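Local coordinates for pyridine nucleotide-disulfide oxidoreductase-like protein (Myceliophthora thermophila, PDB 5MQ6) that oxidises ketones, above all bulky polycyclic ones, to esters or lactones with high enantioselectivity, as an FAD- and NADPH-dependent Baeyer-Villiger monooxygenase, at residues 23-26 with 27-31; 431-434 with 435-439; 448-451 with 452-455. All blocks are in the same frame, centred on the assembly; numbering follows the deposited sequence.

Interaction 1 (23-26 with 27-31); sequences SQKY and TAEAA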
ATOM      1  N   SER A  23      -9.246  12.219  24.804  1.00 43.43           N
ATOM      2  CA  SER A  23      -9.331  10.765  24.609  1.00 53.15           C
ATOM      3  C   SER A  23     -10.746  10.221  24.970  1.00 53.43           C
ATOM      4  O   SER A  23     -11.135   9.149  24.490  1.00 50.66           O
ATOM      5  CB  SER A  23      -8.155  10.004  25.244  1.00 50.17           C
ATOM      6  OG  SER A  23      -8.260  10.075  26.623  1.00 63.34           O
ATOM      7  N   GLN A  24     -11.541  10.996  25.719  1.00 48.64           N
ATOM      8  CA  GLN A  24     -12.981  10.719  25.776  1.00 46.97           C
ATOM      9  C   GLN A  24     -13.731  11.038  24.483  1.00 40.13           C
ATOM     10  O   GLN A  24     -14.603  10.255  24.058  1.00 43.46           O
ATOM     11  CB  GLN A  24     -13.655  11.386  26.965  1.00 50.73           C
ATOM     12  CG  GLN A  24     -13.503  10.550  28.228  1.00 61.04           C
ATOM     13  CD  GLN A  24     -14.308  11.113  29.380  1.00 75.89           C
ATOM     14  OE1 GLN A  24     -15.127  10.399  29.982  1.00 77.16           O
ATOM     15  NE2 GLN A  24     -14.095  12.404  29.690  1.00 70.40           N
ATOM     16  N   LYS A  25     -13.438  12.169  23.850  1.00 35.28           N
ATOM     17  CA  LYS A  25     -14.032  12.466  22.529  1.00 40.26           C
ATOM     18  C   LYS A  25     -13.582  11.419  21.479  1.00 41.97           C
ATOM     19  O   LYS A  25     -14.381  11.003  20.641  1.00 46.31           O
ATOM     20  CB  LYS A  25     -13.666  13.886  22.105  1.00 40.51           C
ATOM     21  CG  LYS A  25     -14.108  14.276  20.732  1.00 45.44           C
ATOM     22  CD  LYS A  25     -15.615  14.286  20.536  1.00 46.88           C
ATOM     23  CE  LYS A  25     -15.969  15.432  19.608  1.00 49.62           C
ATOM     24  NZ  LYS A  25     -17.334  15.293  19.054  1.00 53.95           N
ATOM     25  N   TYR A  26     -12.317  11.006  21.559  1.00 38.72           N
ATOM     26  CA  TYR A  26     -11.717   9.989  20.676  1.00 36.37           C
ATOM     27  C   TYR A  26     -12.404   8.603  20.826  1.00 42.47           C
ATOM     28  O   TYR A  26     -12.786   8.013  19.813  1.00 33.16           O
ATOM     29  CB  TYR A  26     -10.201   9.833  20.966  1.00 32.18           C
ATOM     30  CG  TYR A  26      -9.224  10.905  20.401  1.00 27.93           C
ATOM     31  CD1 TYR A  26      -9.655  12.057  19.758  1.00 27.01           C
ATOM     32  CD2 TYR A  26      -7.850  10.727  20.562  1.00 26.46           C
ATOM     33  CE1 TYR A  26      -8.761  13.009  19.330  1.00 31.02           C
ATOM     34  CE2 TYR A  26      -6.923  11.635  20.107  1.00 34.34           C
ATOM     35  CZ  TYR A  26      -7.379  12.811  19.481  1.00 34.00           C
ATOM     36  OH  TYR A  26      -6.443  13.736  19.003  1.00 26.79           O
ATOM     37  N   THR A  27     -12.589   8.107  22.060  1.00 45.53           N
ATOM     38  CA  THR A  27     -13.311   6.822  22.208  1.00 44.24           C
ATOM     39  C   THR A  27     -14.808   6.938  21.760  1.00 40.95           C
ATOM     40  O   THR A  27     -15.279   6.078  21.016  1.00 50.28           O
ATOM     41  CB  THR A  27     -13.044   6.016  23.530  1.00 41.75           C
ATOM     42  OG1 THR A  27     -14.240   5.880  24.271  1.00 53.58           O
ATOM     43  CG2 THR A  27     -11.988   6.569  24.383  1.00 33.80           C
ATOM     44  N   ALA A  28     -15.512   8.031  22.073  1.00 41.51           N
ATOM     45  CA  ALA A  28     -16.896   8.233  21.557  1.00 39.65           C
ATOM     46  C   ALA A  28     -17.008   8.161  20.033  1.00 43.31           C
ATOM     47  O   ALA A  28     -17.950   7.492  19.466  1.00 42.42           O
ATOM     48  CB  ALA A  28     -17.521   9.531  22.058  1.00 40.60           C
ATOM     49  N   GLU A  29     -16.070   8.844  19.364  1.00 36.49           N
ATOM     50  CA  GLU A  29     -16.056   8.840  17.900  1.00 39.21           C
ATOM     51  C   GLU A  29     -15.651   7.473  17.341  1.00 41.63           C
ATOM     52  O   GLU A  29     -16.127   7.095  16.238  1.00 40.82           O
ATOM     53  CB  GLU A  29     -15.185   9.945  17.327  1.00 36.41           C
ATOM     54  CG  GLU A  29     -15.642  11.339  17.742  1.00 39.07           C
ATOM     55  CD  GLU A  29     -16.978  11.737  17.188  1.00 39.78           C
ATOM     56  OE1 GLU A  29     -17.613  12.580  17.829  1.00 47.54           O
ATOM     57  OE2 GLU A  29     -17.420  11.214  16.133  1.00 42.39           O
ATOM     58  N   ALA A  30     -14.814   6.737  18.086  1.00 43.28           N
ATOM     59  CA  ALA A  30     -14.421   5.382  17.654  1.00 42.97           C
ATOM     60  C   ALA A  30     -15.581   4.391  17.811  1.00 47.65           C
ATOM     61  O   ALA A  30     -15.814   3.571  16.906  1.00 42.46           O
ATOM     62  CB  ALA A  30     -13.189   4.916  18.380  1.00 41.51           C
ATOM     63  N   ALA A  31     -16.317   4.521  18.929  1.00 47.46           N
ATOM     64  CA  ALA A  31     -17.483   3.674  19.269  1.00 47.39           C
ATOM     65  C   ALA A  31     -18.573   3.821  18.240  1.00 47.67           C
ATOM     66  O   ALA A  31     -19.174   2.836  17.787  1.00 48.48           O
ATOM     67  CB  ALA A  31     -18.052   4.074  20.624  1.00 43.93           C
TER
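The carboxylate of E29 is met by the ammonium of K25 on the anti side of OE1, 29° out of the carboxylate plane, with K25 NZ and E29 OE1 3.0 Å apart. This is an i to i+4 salt bridge along helix 22-31. The other oxygen of E29, OE2, pairs with R33 and K32, so the group is shared among three basic residues. The second flat group, the ring of Y26, points elsewhere and is buried against W419 and P421 and against Y389 and A396 of helix 378-406, while its OH bonds to R400.

With CG anti to the backbone N (chi1 175°) and bends at chi2 and chi3, the K25 chain folds forward along the helix, and its CD lies 4.1 Å from E29 CG. W419 adds a cation-pi contact with K25 and also touches E29, which ties this face of the helix to the neighbouring loop. Beneath the side chains runs regular alpha-helical bonding: A28 N to Q24 O at 3.1 Å, nearly straight at 169°, and E29 N to K25 O at 3.0 Å. Further on, A30 N reaches Y26 O over 3.0 Å in a more bent bond, and A30 CB sits 3.4 Å from the same oxygen.

Interaction 2 (431-434 with 435-439); sequences DEYL and QTFNL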
ATOM      1  N   ASP A 431      -3.740  21.370   0.087  1.00 23.35           N
ATOM      2  CA  ASP A 431      -3.996  22.802   0.147  1.00 24.58           C
ATOM      3  C   ASP A 431      -5.253  23.272  -0.604  1.00 26.45           C
ATOM      4  O   ASP A 431      -5.481  24.449  -0.680  1.00 26.12           O
ATOM      5  CB  ASP A 431      -2.753  23.547  -0.355  1.00 23.35           C
ATOM      6  CG  ASP A 431      -1.538  23.236   0.454  1.00 25.16           C
ATOM      7  OD1 ASP A 431      -1.697  23.006   1.691  1.00 26.30           O
ATOM      8  OD2 ASP A 431      -0.398  23.240  -0.107  1.00 26.62           O
ATOM      9  N   GLU A 432      -6.088  22.359  -1.084  1.00 28.95           N
ATOM     10  CA  GLU A 432      -7.336  22.640  -1.782  1.00 27.41           C
ATOM     11  C   GLU A 432      -8.573  21.902  -1.242  1.00 24.02           C
ATOM     12  O   GLU A 432      -9.641  22.354  -1.463  1.00 27.05           O
ATOM     13  CB  GLU A 432      -7.255  22.274  -3.260  1.00 28.92           C
ATOM     14  CG  GLU A 432      -5.998  22.676  -4.012  1.00 37.53           C
ATOM     15  CD  GLU A 432      -5.967  22.170  -5.486  1.00 47.48           C
ATOM     16  OE1 GLU A 432      -6.634  21.147  -5.860  1.00 51.38           O
ATOM     17  OE2 GLU A 432      -5.247  22.795  -6.285  1.00 46.40           O
ATOM     18  N   TYR A 433      -8.460  20.746  -0.587  1.00 22.90           N
ATOM     19  CA  TYR A 433      -9.633  19.988  -0.262  1.00 22.48           C
ATOM     20  C   TYR A 433     -10.589  20.662   0.715  1.00 26.34           C
ATOM     21  O   TYR A 433     -11.802  20.670   0.533  1.00 30.66           O
ATOM     22  CB  TYR A 433      -9.187  18.662   0.346  1.00 24.32           C
ATOM     23  CG  TYR A 433     -10.250  17.753   0.884  1.00 21.39           C
ATOM     24  CD1 TYR A 433     -11.060  17.010   0.034  1.00 22.12           C
ATOM     25  CD2 TYR A 433     -10.455  17.623   2.285  1.00 21.25           C
ATOM     26  CE1 TYR A 433     -12.024  16.154   0.555  1.00 23.96           C
ATOM     27  CE2 TYR A 433     -11.376  16.738   2.835  1.00 20.26           C
ATOM     28  CZ  TYR A 433     -12.191  16.014   1.968  1.00 21.80           C
ATOM     29  OH  TYR A 433     -13.086  15.153   2.516  1.00 18.91           O
ATOM     30  N   LEU A 434     -10.057  21.179   1.795  1.00 26.15           N
ATOM     31  CA  LEU A 434     -10.909  21.793   2.838  1.00 26.71           C
ATOM     32  C   LEU A 434     -11.642  23.026   2.258  1.00 25.27           C
ATOM     33  O   LEU A 434     -12.895  23.154   2.399  1.00 27.12           O
ATOM     34  CB  LEU A 434     -10.068  22.112   4.079  1.00 24.14           C
ATOM     35  CG  LEU A 434      -9.565  20.884   4.836  1.00 26.84           C
ATOM     36  CD1 LEU A 434      -8.566  21.291   5.914  1.00 28.56           C
ATOM     37  CD2 LEU A 434     -10.696  20.076   5.417  1.00 26.95           C
ATOM     38  N   GLN A 435     -10.877  23.835   1.519  1.00 22.86           N
ATOM     39  CA  GLN A 435     -11.347  25.070   0.863  1.00 27.62           C
ATOM     40  C   GLN A 435     -12.498  24.745  -0.079  1.00 31.99           C
ATOM     41  O   GLN A 435     -13.318  25.597  -0.317  1.00 26.03           O
ATOM     42  CB  GLN A 435     -10.254  25.718  -0.039  1.00 28.43           C
ATOM     43  CG  GLN A 435      -8.979  26.335   0.590  1.00 31.04           C
ATOM     44  CD  GLN A 435      -8.001  25.301   1.221  1.00 35.64           C
ATOM     45  OE1 GLN A 435      -8.194  24.064   1.143  1.00 29.76           O
ATOM     46  NE2 GLN A 435      -6.945  25.815   1.835  1.00 29.46           N
ATOM     47  N   THR A 436     -12.486  23.538  -0.682  1.00 32.99           N
ATOM     48  CA  THR A 436     -13.527  23.066  -1.623  1.00 30.79           C
ATOM     49  C   THR A 436     -14.895  23.046  -1.021  1.00 33.13           C
ATOM     50  O   THR A 436     -15.899  23.415  -1.701  1.00 35.51           O
ATOM     51  CB  THR A 436     -13.206  21.654  -2.185  1.00 30.61           C
ATOM     52  OG1 THR A 436     -11.936  21.715  -2.807  1.00 29.33           O
ATOM     53  CG2 THR A 436     -14.197  21.201  -3.220  1.00 30.03           C
ATOM     54  N   PHE A 437     -14.970  22.704   0.269  1.00 27.52           N
ATOM     55  CA  PHE A 437     -16.254  22.763   0.948  1.00 28.87           C
ATOM     56  C   PHE A 437     -16.734  24.216   1.200  1.00 33.55           C
ATOM     57  O   PHE A 437     -17.816  24.412   1.726  1.00 25.14           O
ATOM     58  CB  PHE A 437     -16.248  21.999   2.234  1.00 29.04           C
ATOM     59  CG  PHE A 437     -15.994  20.551   2.063  1.00 29.04           C
ATOM     60  CD1 PHE A 437     -14.714  20.090   1.934  1.00 30.77           C
ATOM     61  CD2 PHE A 437     -17.037  19.657   1.997  1.00 31.79           C
ATOM     62  CE1 PHE A 437     -14.443  18.751   1.720  1.00 29.22           C
ATOM     63  CE2 PHE A 437     -16.804  18.310   1.800  1.00 29.63           C
ATOM     64  CZ  PHE A 437     -15.496  17.865   1.631  1.00 29.49           C
ATOM     65  N   ASN A 438     -15.953  25.240   0.826  1.00 34.25           N
ATOM     66  CA  ASN A 438     -16.495  26.601   0.859  1.00 33.19           C
ATOM     67  C   ASN A 438     -17.230  26.944  -0.390  1.00 37.49           C
ATOM     68  O   ASN A 438     -17.743  28.031  -0.449  1.00 40.04           O
ATOM     69  CB  ASN A 438     -15.415  27.599   1.141  1.00 30.96           C
ATOM     70  CG  ASN A 438     -14.862  27.414   2.506  1.00 25.43           C
ATOM     71  OD1 ASN A 438     -15.564  26.958   3.386  1.00 27.52           O
ATOM     72  ND2 ASN A 438     -13.585  27.750   2.695  1.00 29.02           N
ATOM     73  N   LEU A 439     -17.292  26.036  -1.372  1.00 35.49           N
ATOM     74  CA  LEU A 439     -17.956  26.303  -2.616  1.00 35.12           C
ATOM     75  C   LEU A 439     -19.434  25.929  -2.515  1.00 34.56           C
ATOM     76  O   LEU A 439     -19.825  24.963  -1.832  1.00 42.09           O
ATOM     77  CB  LEU A 439     -17.312  25.484  -3.760  1.00 37.98           C
ATOM     78  CG  LEU A 439     -15.878  25.815  -4.091  1.00 37.70           C
ATOM     79  CD1 LEU A 439     -15.238  24.727  -4.987  1.00 33.17           C
ATOM     80  CD2 LEU A 439     -15.805  27.158  -4.783  1.00 39.42           C
TER
HETATM   81  O   HOH W   1      -3.901  25.610   2.348  1.00 54.83           O
HETATM   82  O   HOH W   2      -7.165  21.683   2.349  1.00 25.85           O
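Q435 turns its side-chain amide back over the backbone of D431 and E432. CG stands beside the backbone N (chi1 -68°) and the chain bends again at chi2 (69°), which lays the amide against these two residues, with Q435 CD 3.3 Å from D431 O and Q435 OE1 3.2 Å from E432 C. Neither amide atom forms a direct hydrogen bond to that backbone. Water takes up the work instead: one molecule accepts from L434 N and donates to Q435 OE1 at 2.9 Å, supplying a partner for an amide at the start of the helix, and a second spans Q435 NE2 and D431 OD1 through weak bonds. The carboxylate of D431 has stronger partners in the backbone amides of R308 and G309.

L434 brings its backbone to the contact, while its side chain packs on R402, T403 and I406 of helix 378-406. Its carbonyl O accepts from F437 N at 3.0 Å, with the donor well above the carbonyl plane. The stretch centres on a short, weakly bonded helical turn at about 433-436, which runs into a type I beta turn from T436 to L439. Just ahead of the helical turn, E432 O is gripped twice from opposite faces of its plane, by T436 OG1 at 2.7 Å and by T436 N at 3.2 Å.

F437 points the edge of its ring at the face of Y433 in a T-shaped stack, the planes 81° apart and the centroids separated by 5.1 Å. F437 CE1 stands over the tyrosine face, offset toward its rim, 3.6 Å from Y433 CZ. F437 also touches V442 and L444 of strand 442-446, whereas Y433 leans on I282 of helix 279-289 and on T277, an NADPH-binding residue.

Interaction 3 (448-451 with 452-455); sequences DGKG and VDAA. With NDP (NADPH dihydro-nicotinamide-adenine-dinucleotide phosphate), chain C.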
ATOM      1  N   ASP A 448     -22.649  10.295  10.356  1.00 44.43           N
ATOM      2  CA  ASP A 448     -22.459  10.136  11.794  1.00 46.15           C
ATOM      3  C   ASP A 448     -21.749   8.871  12.177  1.00 40.31           C
ATOM      4  O   ASP A 448     -22.108   8.262  13.156  1.00 40.30           O
ATOM      5  CB  ASP A 448     -23.824  10.206  12.475  1.00 53.26           C
ATOM      6  CG  ASP A 448     -23.755  10.677  13.905  1.00 64.53           C
ATOM      7  OD1 ASP A 448     -22.663  11.044  14.433  1.00 68.03           O
ATOM      8  OD2 ASP A 448     -24.842  10.684  14.505  1.00 77.08           O
ATOM      9  N   GLY A 449     -20.739   8.480  11.410  1.00 39.10           N
ATOM     10  CA  GLY A 449     -19.974   7.291  11.722  1.00 43.17           C
ATOM     11  C   GLY A 449     -20.616   6.020  11.222  1.00 50.05           C
ATOM     12  O   GLY A 449     -20.062   4.930  11.359  1.00 52.81           O
ATOM     13  N   LYS A 450     -21.785   6.153  10.614  1.00 42.57           N
ATOM     14  CA  LYS A 450     -22.634   5.010  10.340  1.00 51.56           C
ATOM     15  C   LYS A 450     -22.422   4.495   8.896  1.00 44.90           C
ATOM     16  O   LYS A 450     -22.561   3.325   8.662  1.00 45.72           O
ATOM     17  CB  LYS A 450     -24.093   5.433  10.595  1.00 56.72           C
ATOM     18  CG  LYS A 450     -25.038   4.427  11.246  1.00 67.13           C
ATOM     19  CD  LYS A 450     -26.498   4.986  11.297  1.00 72.93           C
ATOM     20  CE  LYS A 450     -27.610   3.939  11.070  1.00 68.30           C
ATOM     21  NZ  LYS A 450     -28.546   4.308   9.943  1.00 64.79           N
ATOM     22  N   GLY A 451     -22.042   5.383   7.967  1.00 42.20           N
ATOM     23  CA  GLY A 451     -21.890   5.079   6.544  1.00 43.07           C
ATOM     24  C   GLY A 451     -23.177   5.223   5.763  1.00 44.91           C
ATOM     25  O   GLY A 451     -24.222   5.472   6.340  1.00 42.15           O
ATOM     26  N   VAL A 452     -23.118   5.056   4.448  1.00 38.10           N
ATOM     27  CA  VAL A 452     -24.316   5.157   3.631  1.00 43.87           C
ATOM     28  C   VAL A 452     -25.305   3.986   3.887  1.00 53.06           C
ATOM     29  O   VAL A 452     -24.922   2.835   3.999  1.00 42.47           O
ATOM     30  CB  VAL A 452     -23.958   5.293   2.148  1.00 44.37           C
ATOM     31  CG1 VAL A 452     -25.202   5.302   1.260  1.00 45.34           C
ATOM     32  CG2 VAL A 452     -23.183   6.557   1.926  1.00 43.73           C
ATOM     33  N   ASP A 453     -26.588   4.312   3.989  1.00 56.07           N
ATOM     34  CA  ASP A 453     -27.601   3.370   4.454  1.00 49.83           C
ATOM     35  C   ASP A 453     -27.999   2.348   3.411  1.00 48.30           C
ATOM     36  O   ASP A 453     -28.120   1.142   3.681  1.00 53.26           O
ATOM     37  CB  ASP A 453     -28.838   4.158   4.886  1.00 51.04           C
ATOM     38  CG  ASP A 453     -28.711   4.739   6.299  1.00 59.74           C
ATOM     39  OD1 ASP A 453     -27.969   4.115   7.128  1.00 54.21           O
ATOM     40  OD2 ASP A 453     -29.387   5.795   6.575  1.00 51.28           O
ATOM     41  N   ALA A 454     -28.251   2.856   2.221  1.00 41.41           N
ATOM     42  CA  ALA A 454     -28.795   2.057   1.168  1.00 47.24           C
ATOM     43  C   ALA A 454     -28.621   2.845  -0.102  1.00 42.52           C
ATOM     44  O   ALA A 454     -28.252   4.037  -0.065  1.00 46.47           O
ATOM     45  CB  ALA A 454     -30.284   1.789   1.447  1.00 48.58           C
ATOM     46  N   ALA A 455     -28.857   2.182  -1.225  1.00 43.34           N
ATOM     47  CA  ALA A 455     -28.980   2.868  -2.501  1.00 49.56           C
ATOM     48  C   ALA A 455     -30.244   2.465  -3.177  1.00 51.04           C
ATOM     49  O   ALA A 455     -30.851   1.456  -2.809  1.00 58.17           O
ATOM     50  CB  ALA A 455     -27.824   2.525  -3.420  1.00 49.70           C
TER
HETATM   51  PA  NDP C 701      -9.431   4.411   1.957  1.00 38.97           P
HETATM   52  O1A NDP C 701      -9.726   2.917   2.330  1.00 46.64           O
HETATM   53  O2A NDP C 701      -8.338   5.219   2.611  1.00 41.90           O
HETATM   54  O5B NDP C 701     -10.840   5.181   2.017  1.00 42.74           O
HETATM   55  C5B NDP C 701     -12.075   4.564   1.716  1.00 42.33           C
HETATM   56  C4B NDP C 701     -13.100   5.573   2.191  1.00 45.16           C
HETATM   57  O4B NDP C 701     -14.439   5.057   1.970  1.00 50.70           O
HETATM   58  C3B NDP C 701     -12.941   5.874   3.685  1.00 36.94           C
HETATM   59  O3B NDP C 701     -12.954   7.300   3.880  1.00 34.30           O
HETATM   60  C2B NDP C 701     -14.131   5.128   4.249  1.00 41.16           C
HETATM   61  O2B NDP C 701     -14.593   5.624   5.539  1.00 40.59           O
HETATM   62  C1B NDP C 701     -15.157   5.267   3.147  1.00 42.36           C
HETATM   63  N9A NDP C 701     -16.232   4.286   3.310  1.00 46.35           N
HETATM   64  C8A NDP C 701     -16.130   2.926   3.458  1.00 54.53           C
HETATM   65  N7A NDP C 701     -17.345   2.365   3.620  1.00 43.94           N
HETATM   66  C5A NDP C 701     -18.204   3.416   3.577  1.00 46.79           C
HETATM   67  C6A NDP C 701     -19.648   3.546   3.715  1.00 41.56           C
HETATM   68  N6A NDP C 701     -20.353   2.440   3.917  1.00 39.73           N
HETATM   69  N1A NDP C 701     -20.180   4.783   3.622  1.00 50.35           N
HETATM   70  C2A NDP C 701     -19.441   5.921   3.423  1.00 51.54           C
HETATM   71  N3A NDP C 701     -18.103   5.907   3.303  1.00 50.18           N
HETATM   72  C4A NDP C 701     -17.478   4.680   3.379  1.00 47.49           C
HETATM   73  O3  NDP C 701      -9.106   4.523   0.400  1.00 38.10           O
HETATM   74  PN  NDP C 701      -8.307   5.667  -0.469  1.00 39.29           P
HETATM   75  O1N NDP C 701      -8.408   5.172  -1.948  1.00 42.33           O
HETATM   76  O2N NDP C 701      -8.834   7.056  -0.182  1.00 32.70           O
HETATM   77  O5D NDP C 701      -6.774   5.593   0.044  1.00 35.58           O
HETATM   78  C5D NDP C 701      -6.119   4.279   0.064  1.00 40.16           C
HETATM   79  C4D NDP C 701      -4.616   4.412   0.225  1.00 37.14           C
HETATM   80  O4D NDP C 701      -4.020   4.963  -0.971  1.00 48.07           O
HETATM   81  C3D NDP C 701      -4.295   5.501   1.252  1.00 42.79           C
HETATM   82  O3D NDP C 701      -4.651   5.214   2.657  1.00 30.83           O
HETATM   83  C2D NDP C 701      -2.849   5.880   0.870  1.00 48.84           C
HETATM   84  O2D NDP C 701      -1.894   4.877   1.345  1.00 58.83           O
HETATM   85  C1D NDP C 701      -2.985   5.974  -0.649  1.00 51.37           C
HETATM   86  P2B NDP C 701     -13.983   4.978   6.896  1.00 42.95           P
HETATM   87  O1X NDP C 701     -14.023   3.462   6.654  1.00 44.94           O
HETATM   88  O2X NDP C 701     -14.924   5.303   8.037  1.00 47.17           O
HETATM   89  O3X NDP C 701     -12.624   5.650   7.137  1.00 40.76           O
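A salt bridge joins K450 and D453 across the loop: K450 NZ lies 2.9 Å from D453 OD1, on its syn side and 22° out of the carboxylate plane. The lysine chain bends at chi3 and chi4 to bring its end round to the acid. The other oxygen, OD2, has a weak hydrogen bond to the backbone N of A463. With an alanine here, K450 NZ would probably lose its charged mate and be set free to turn, while A463 N would forfeit its weak acceptor.

Within the loop, the hydrogen bond to the cofactor comes from the backbone: V452 N donates to N1A of the NADPH adenine over 3.1 Å in a fairly straight bond (162°).

Van der Waals contacts reach the same nitrogen. G451 CA approaches N1A to 3.4 Å, and the positive phi of this residue (87°) favours glycine. V452 sets CG2 beside its own backbone N, which brings that methyl 3.9 Å from N1A; the side chain also packs on I234 and L460.

Beyond the loop, D453 and A454 both face V461, forming a classic beta bulge where strand 454-456 pairs with strand 459-462, next to the adenine end of the NADPH pocket.

Along the chain the three contacts come in series: interaction 1 near the N-terminus, then interactions 2 and 3 close together in sequence, with strand 442-446 between them. That strand is an outermost one of the five-stranded parallel sheet that also holds 271-275 and 294-299. The centres of interactions 1 and 2 lie about 26 Å apart, those of interactions 2 and 3 about 23 Å. Interactions 1 and 3, about 6 Å apart at their nearest atoms, are bridged by K32, which pairs with both E29 and D448. Helix 378-406 packs against both 1 and 2. Interaction 3 touches NADPH directly, whereas the side chains of E29 and Y433 stay about 10 and 8 Å from it.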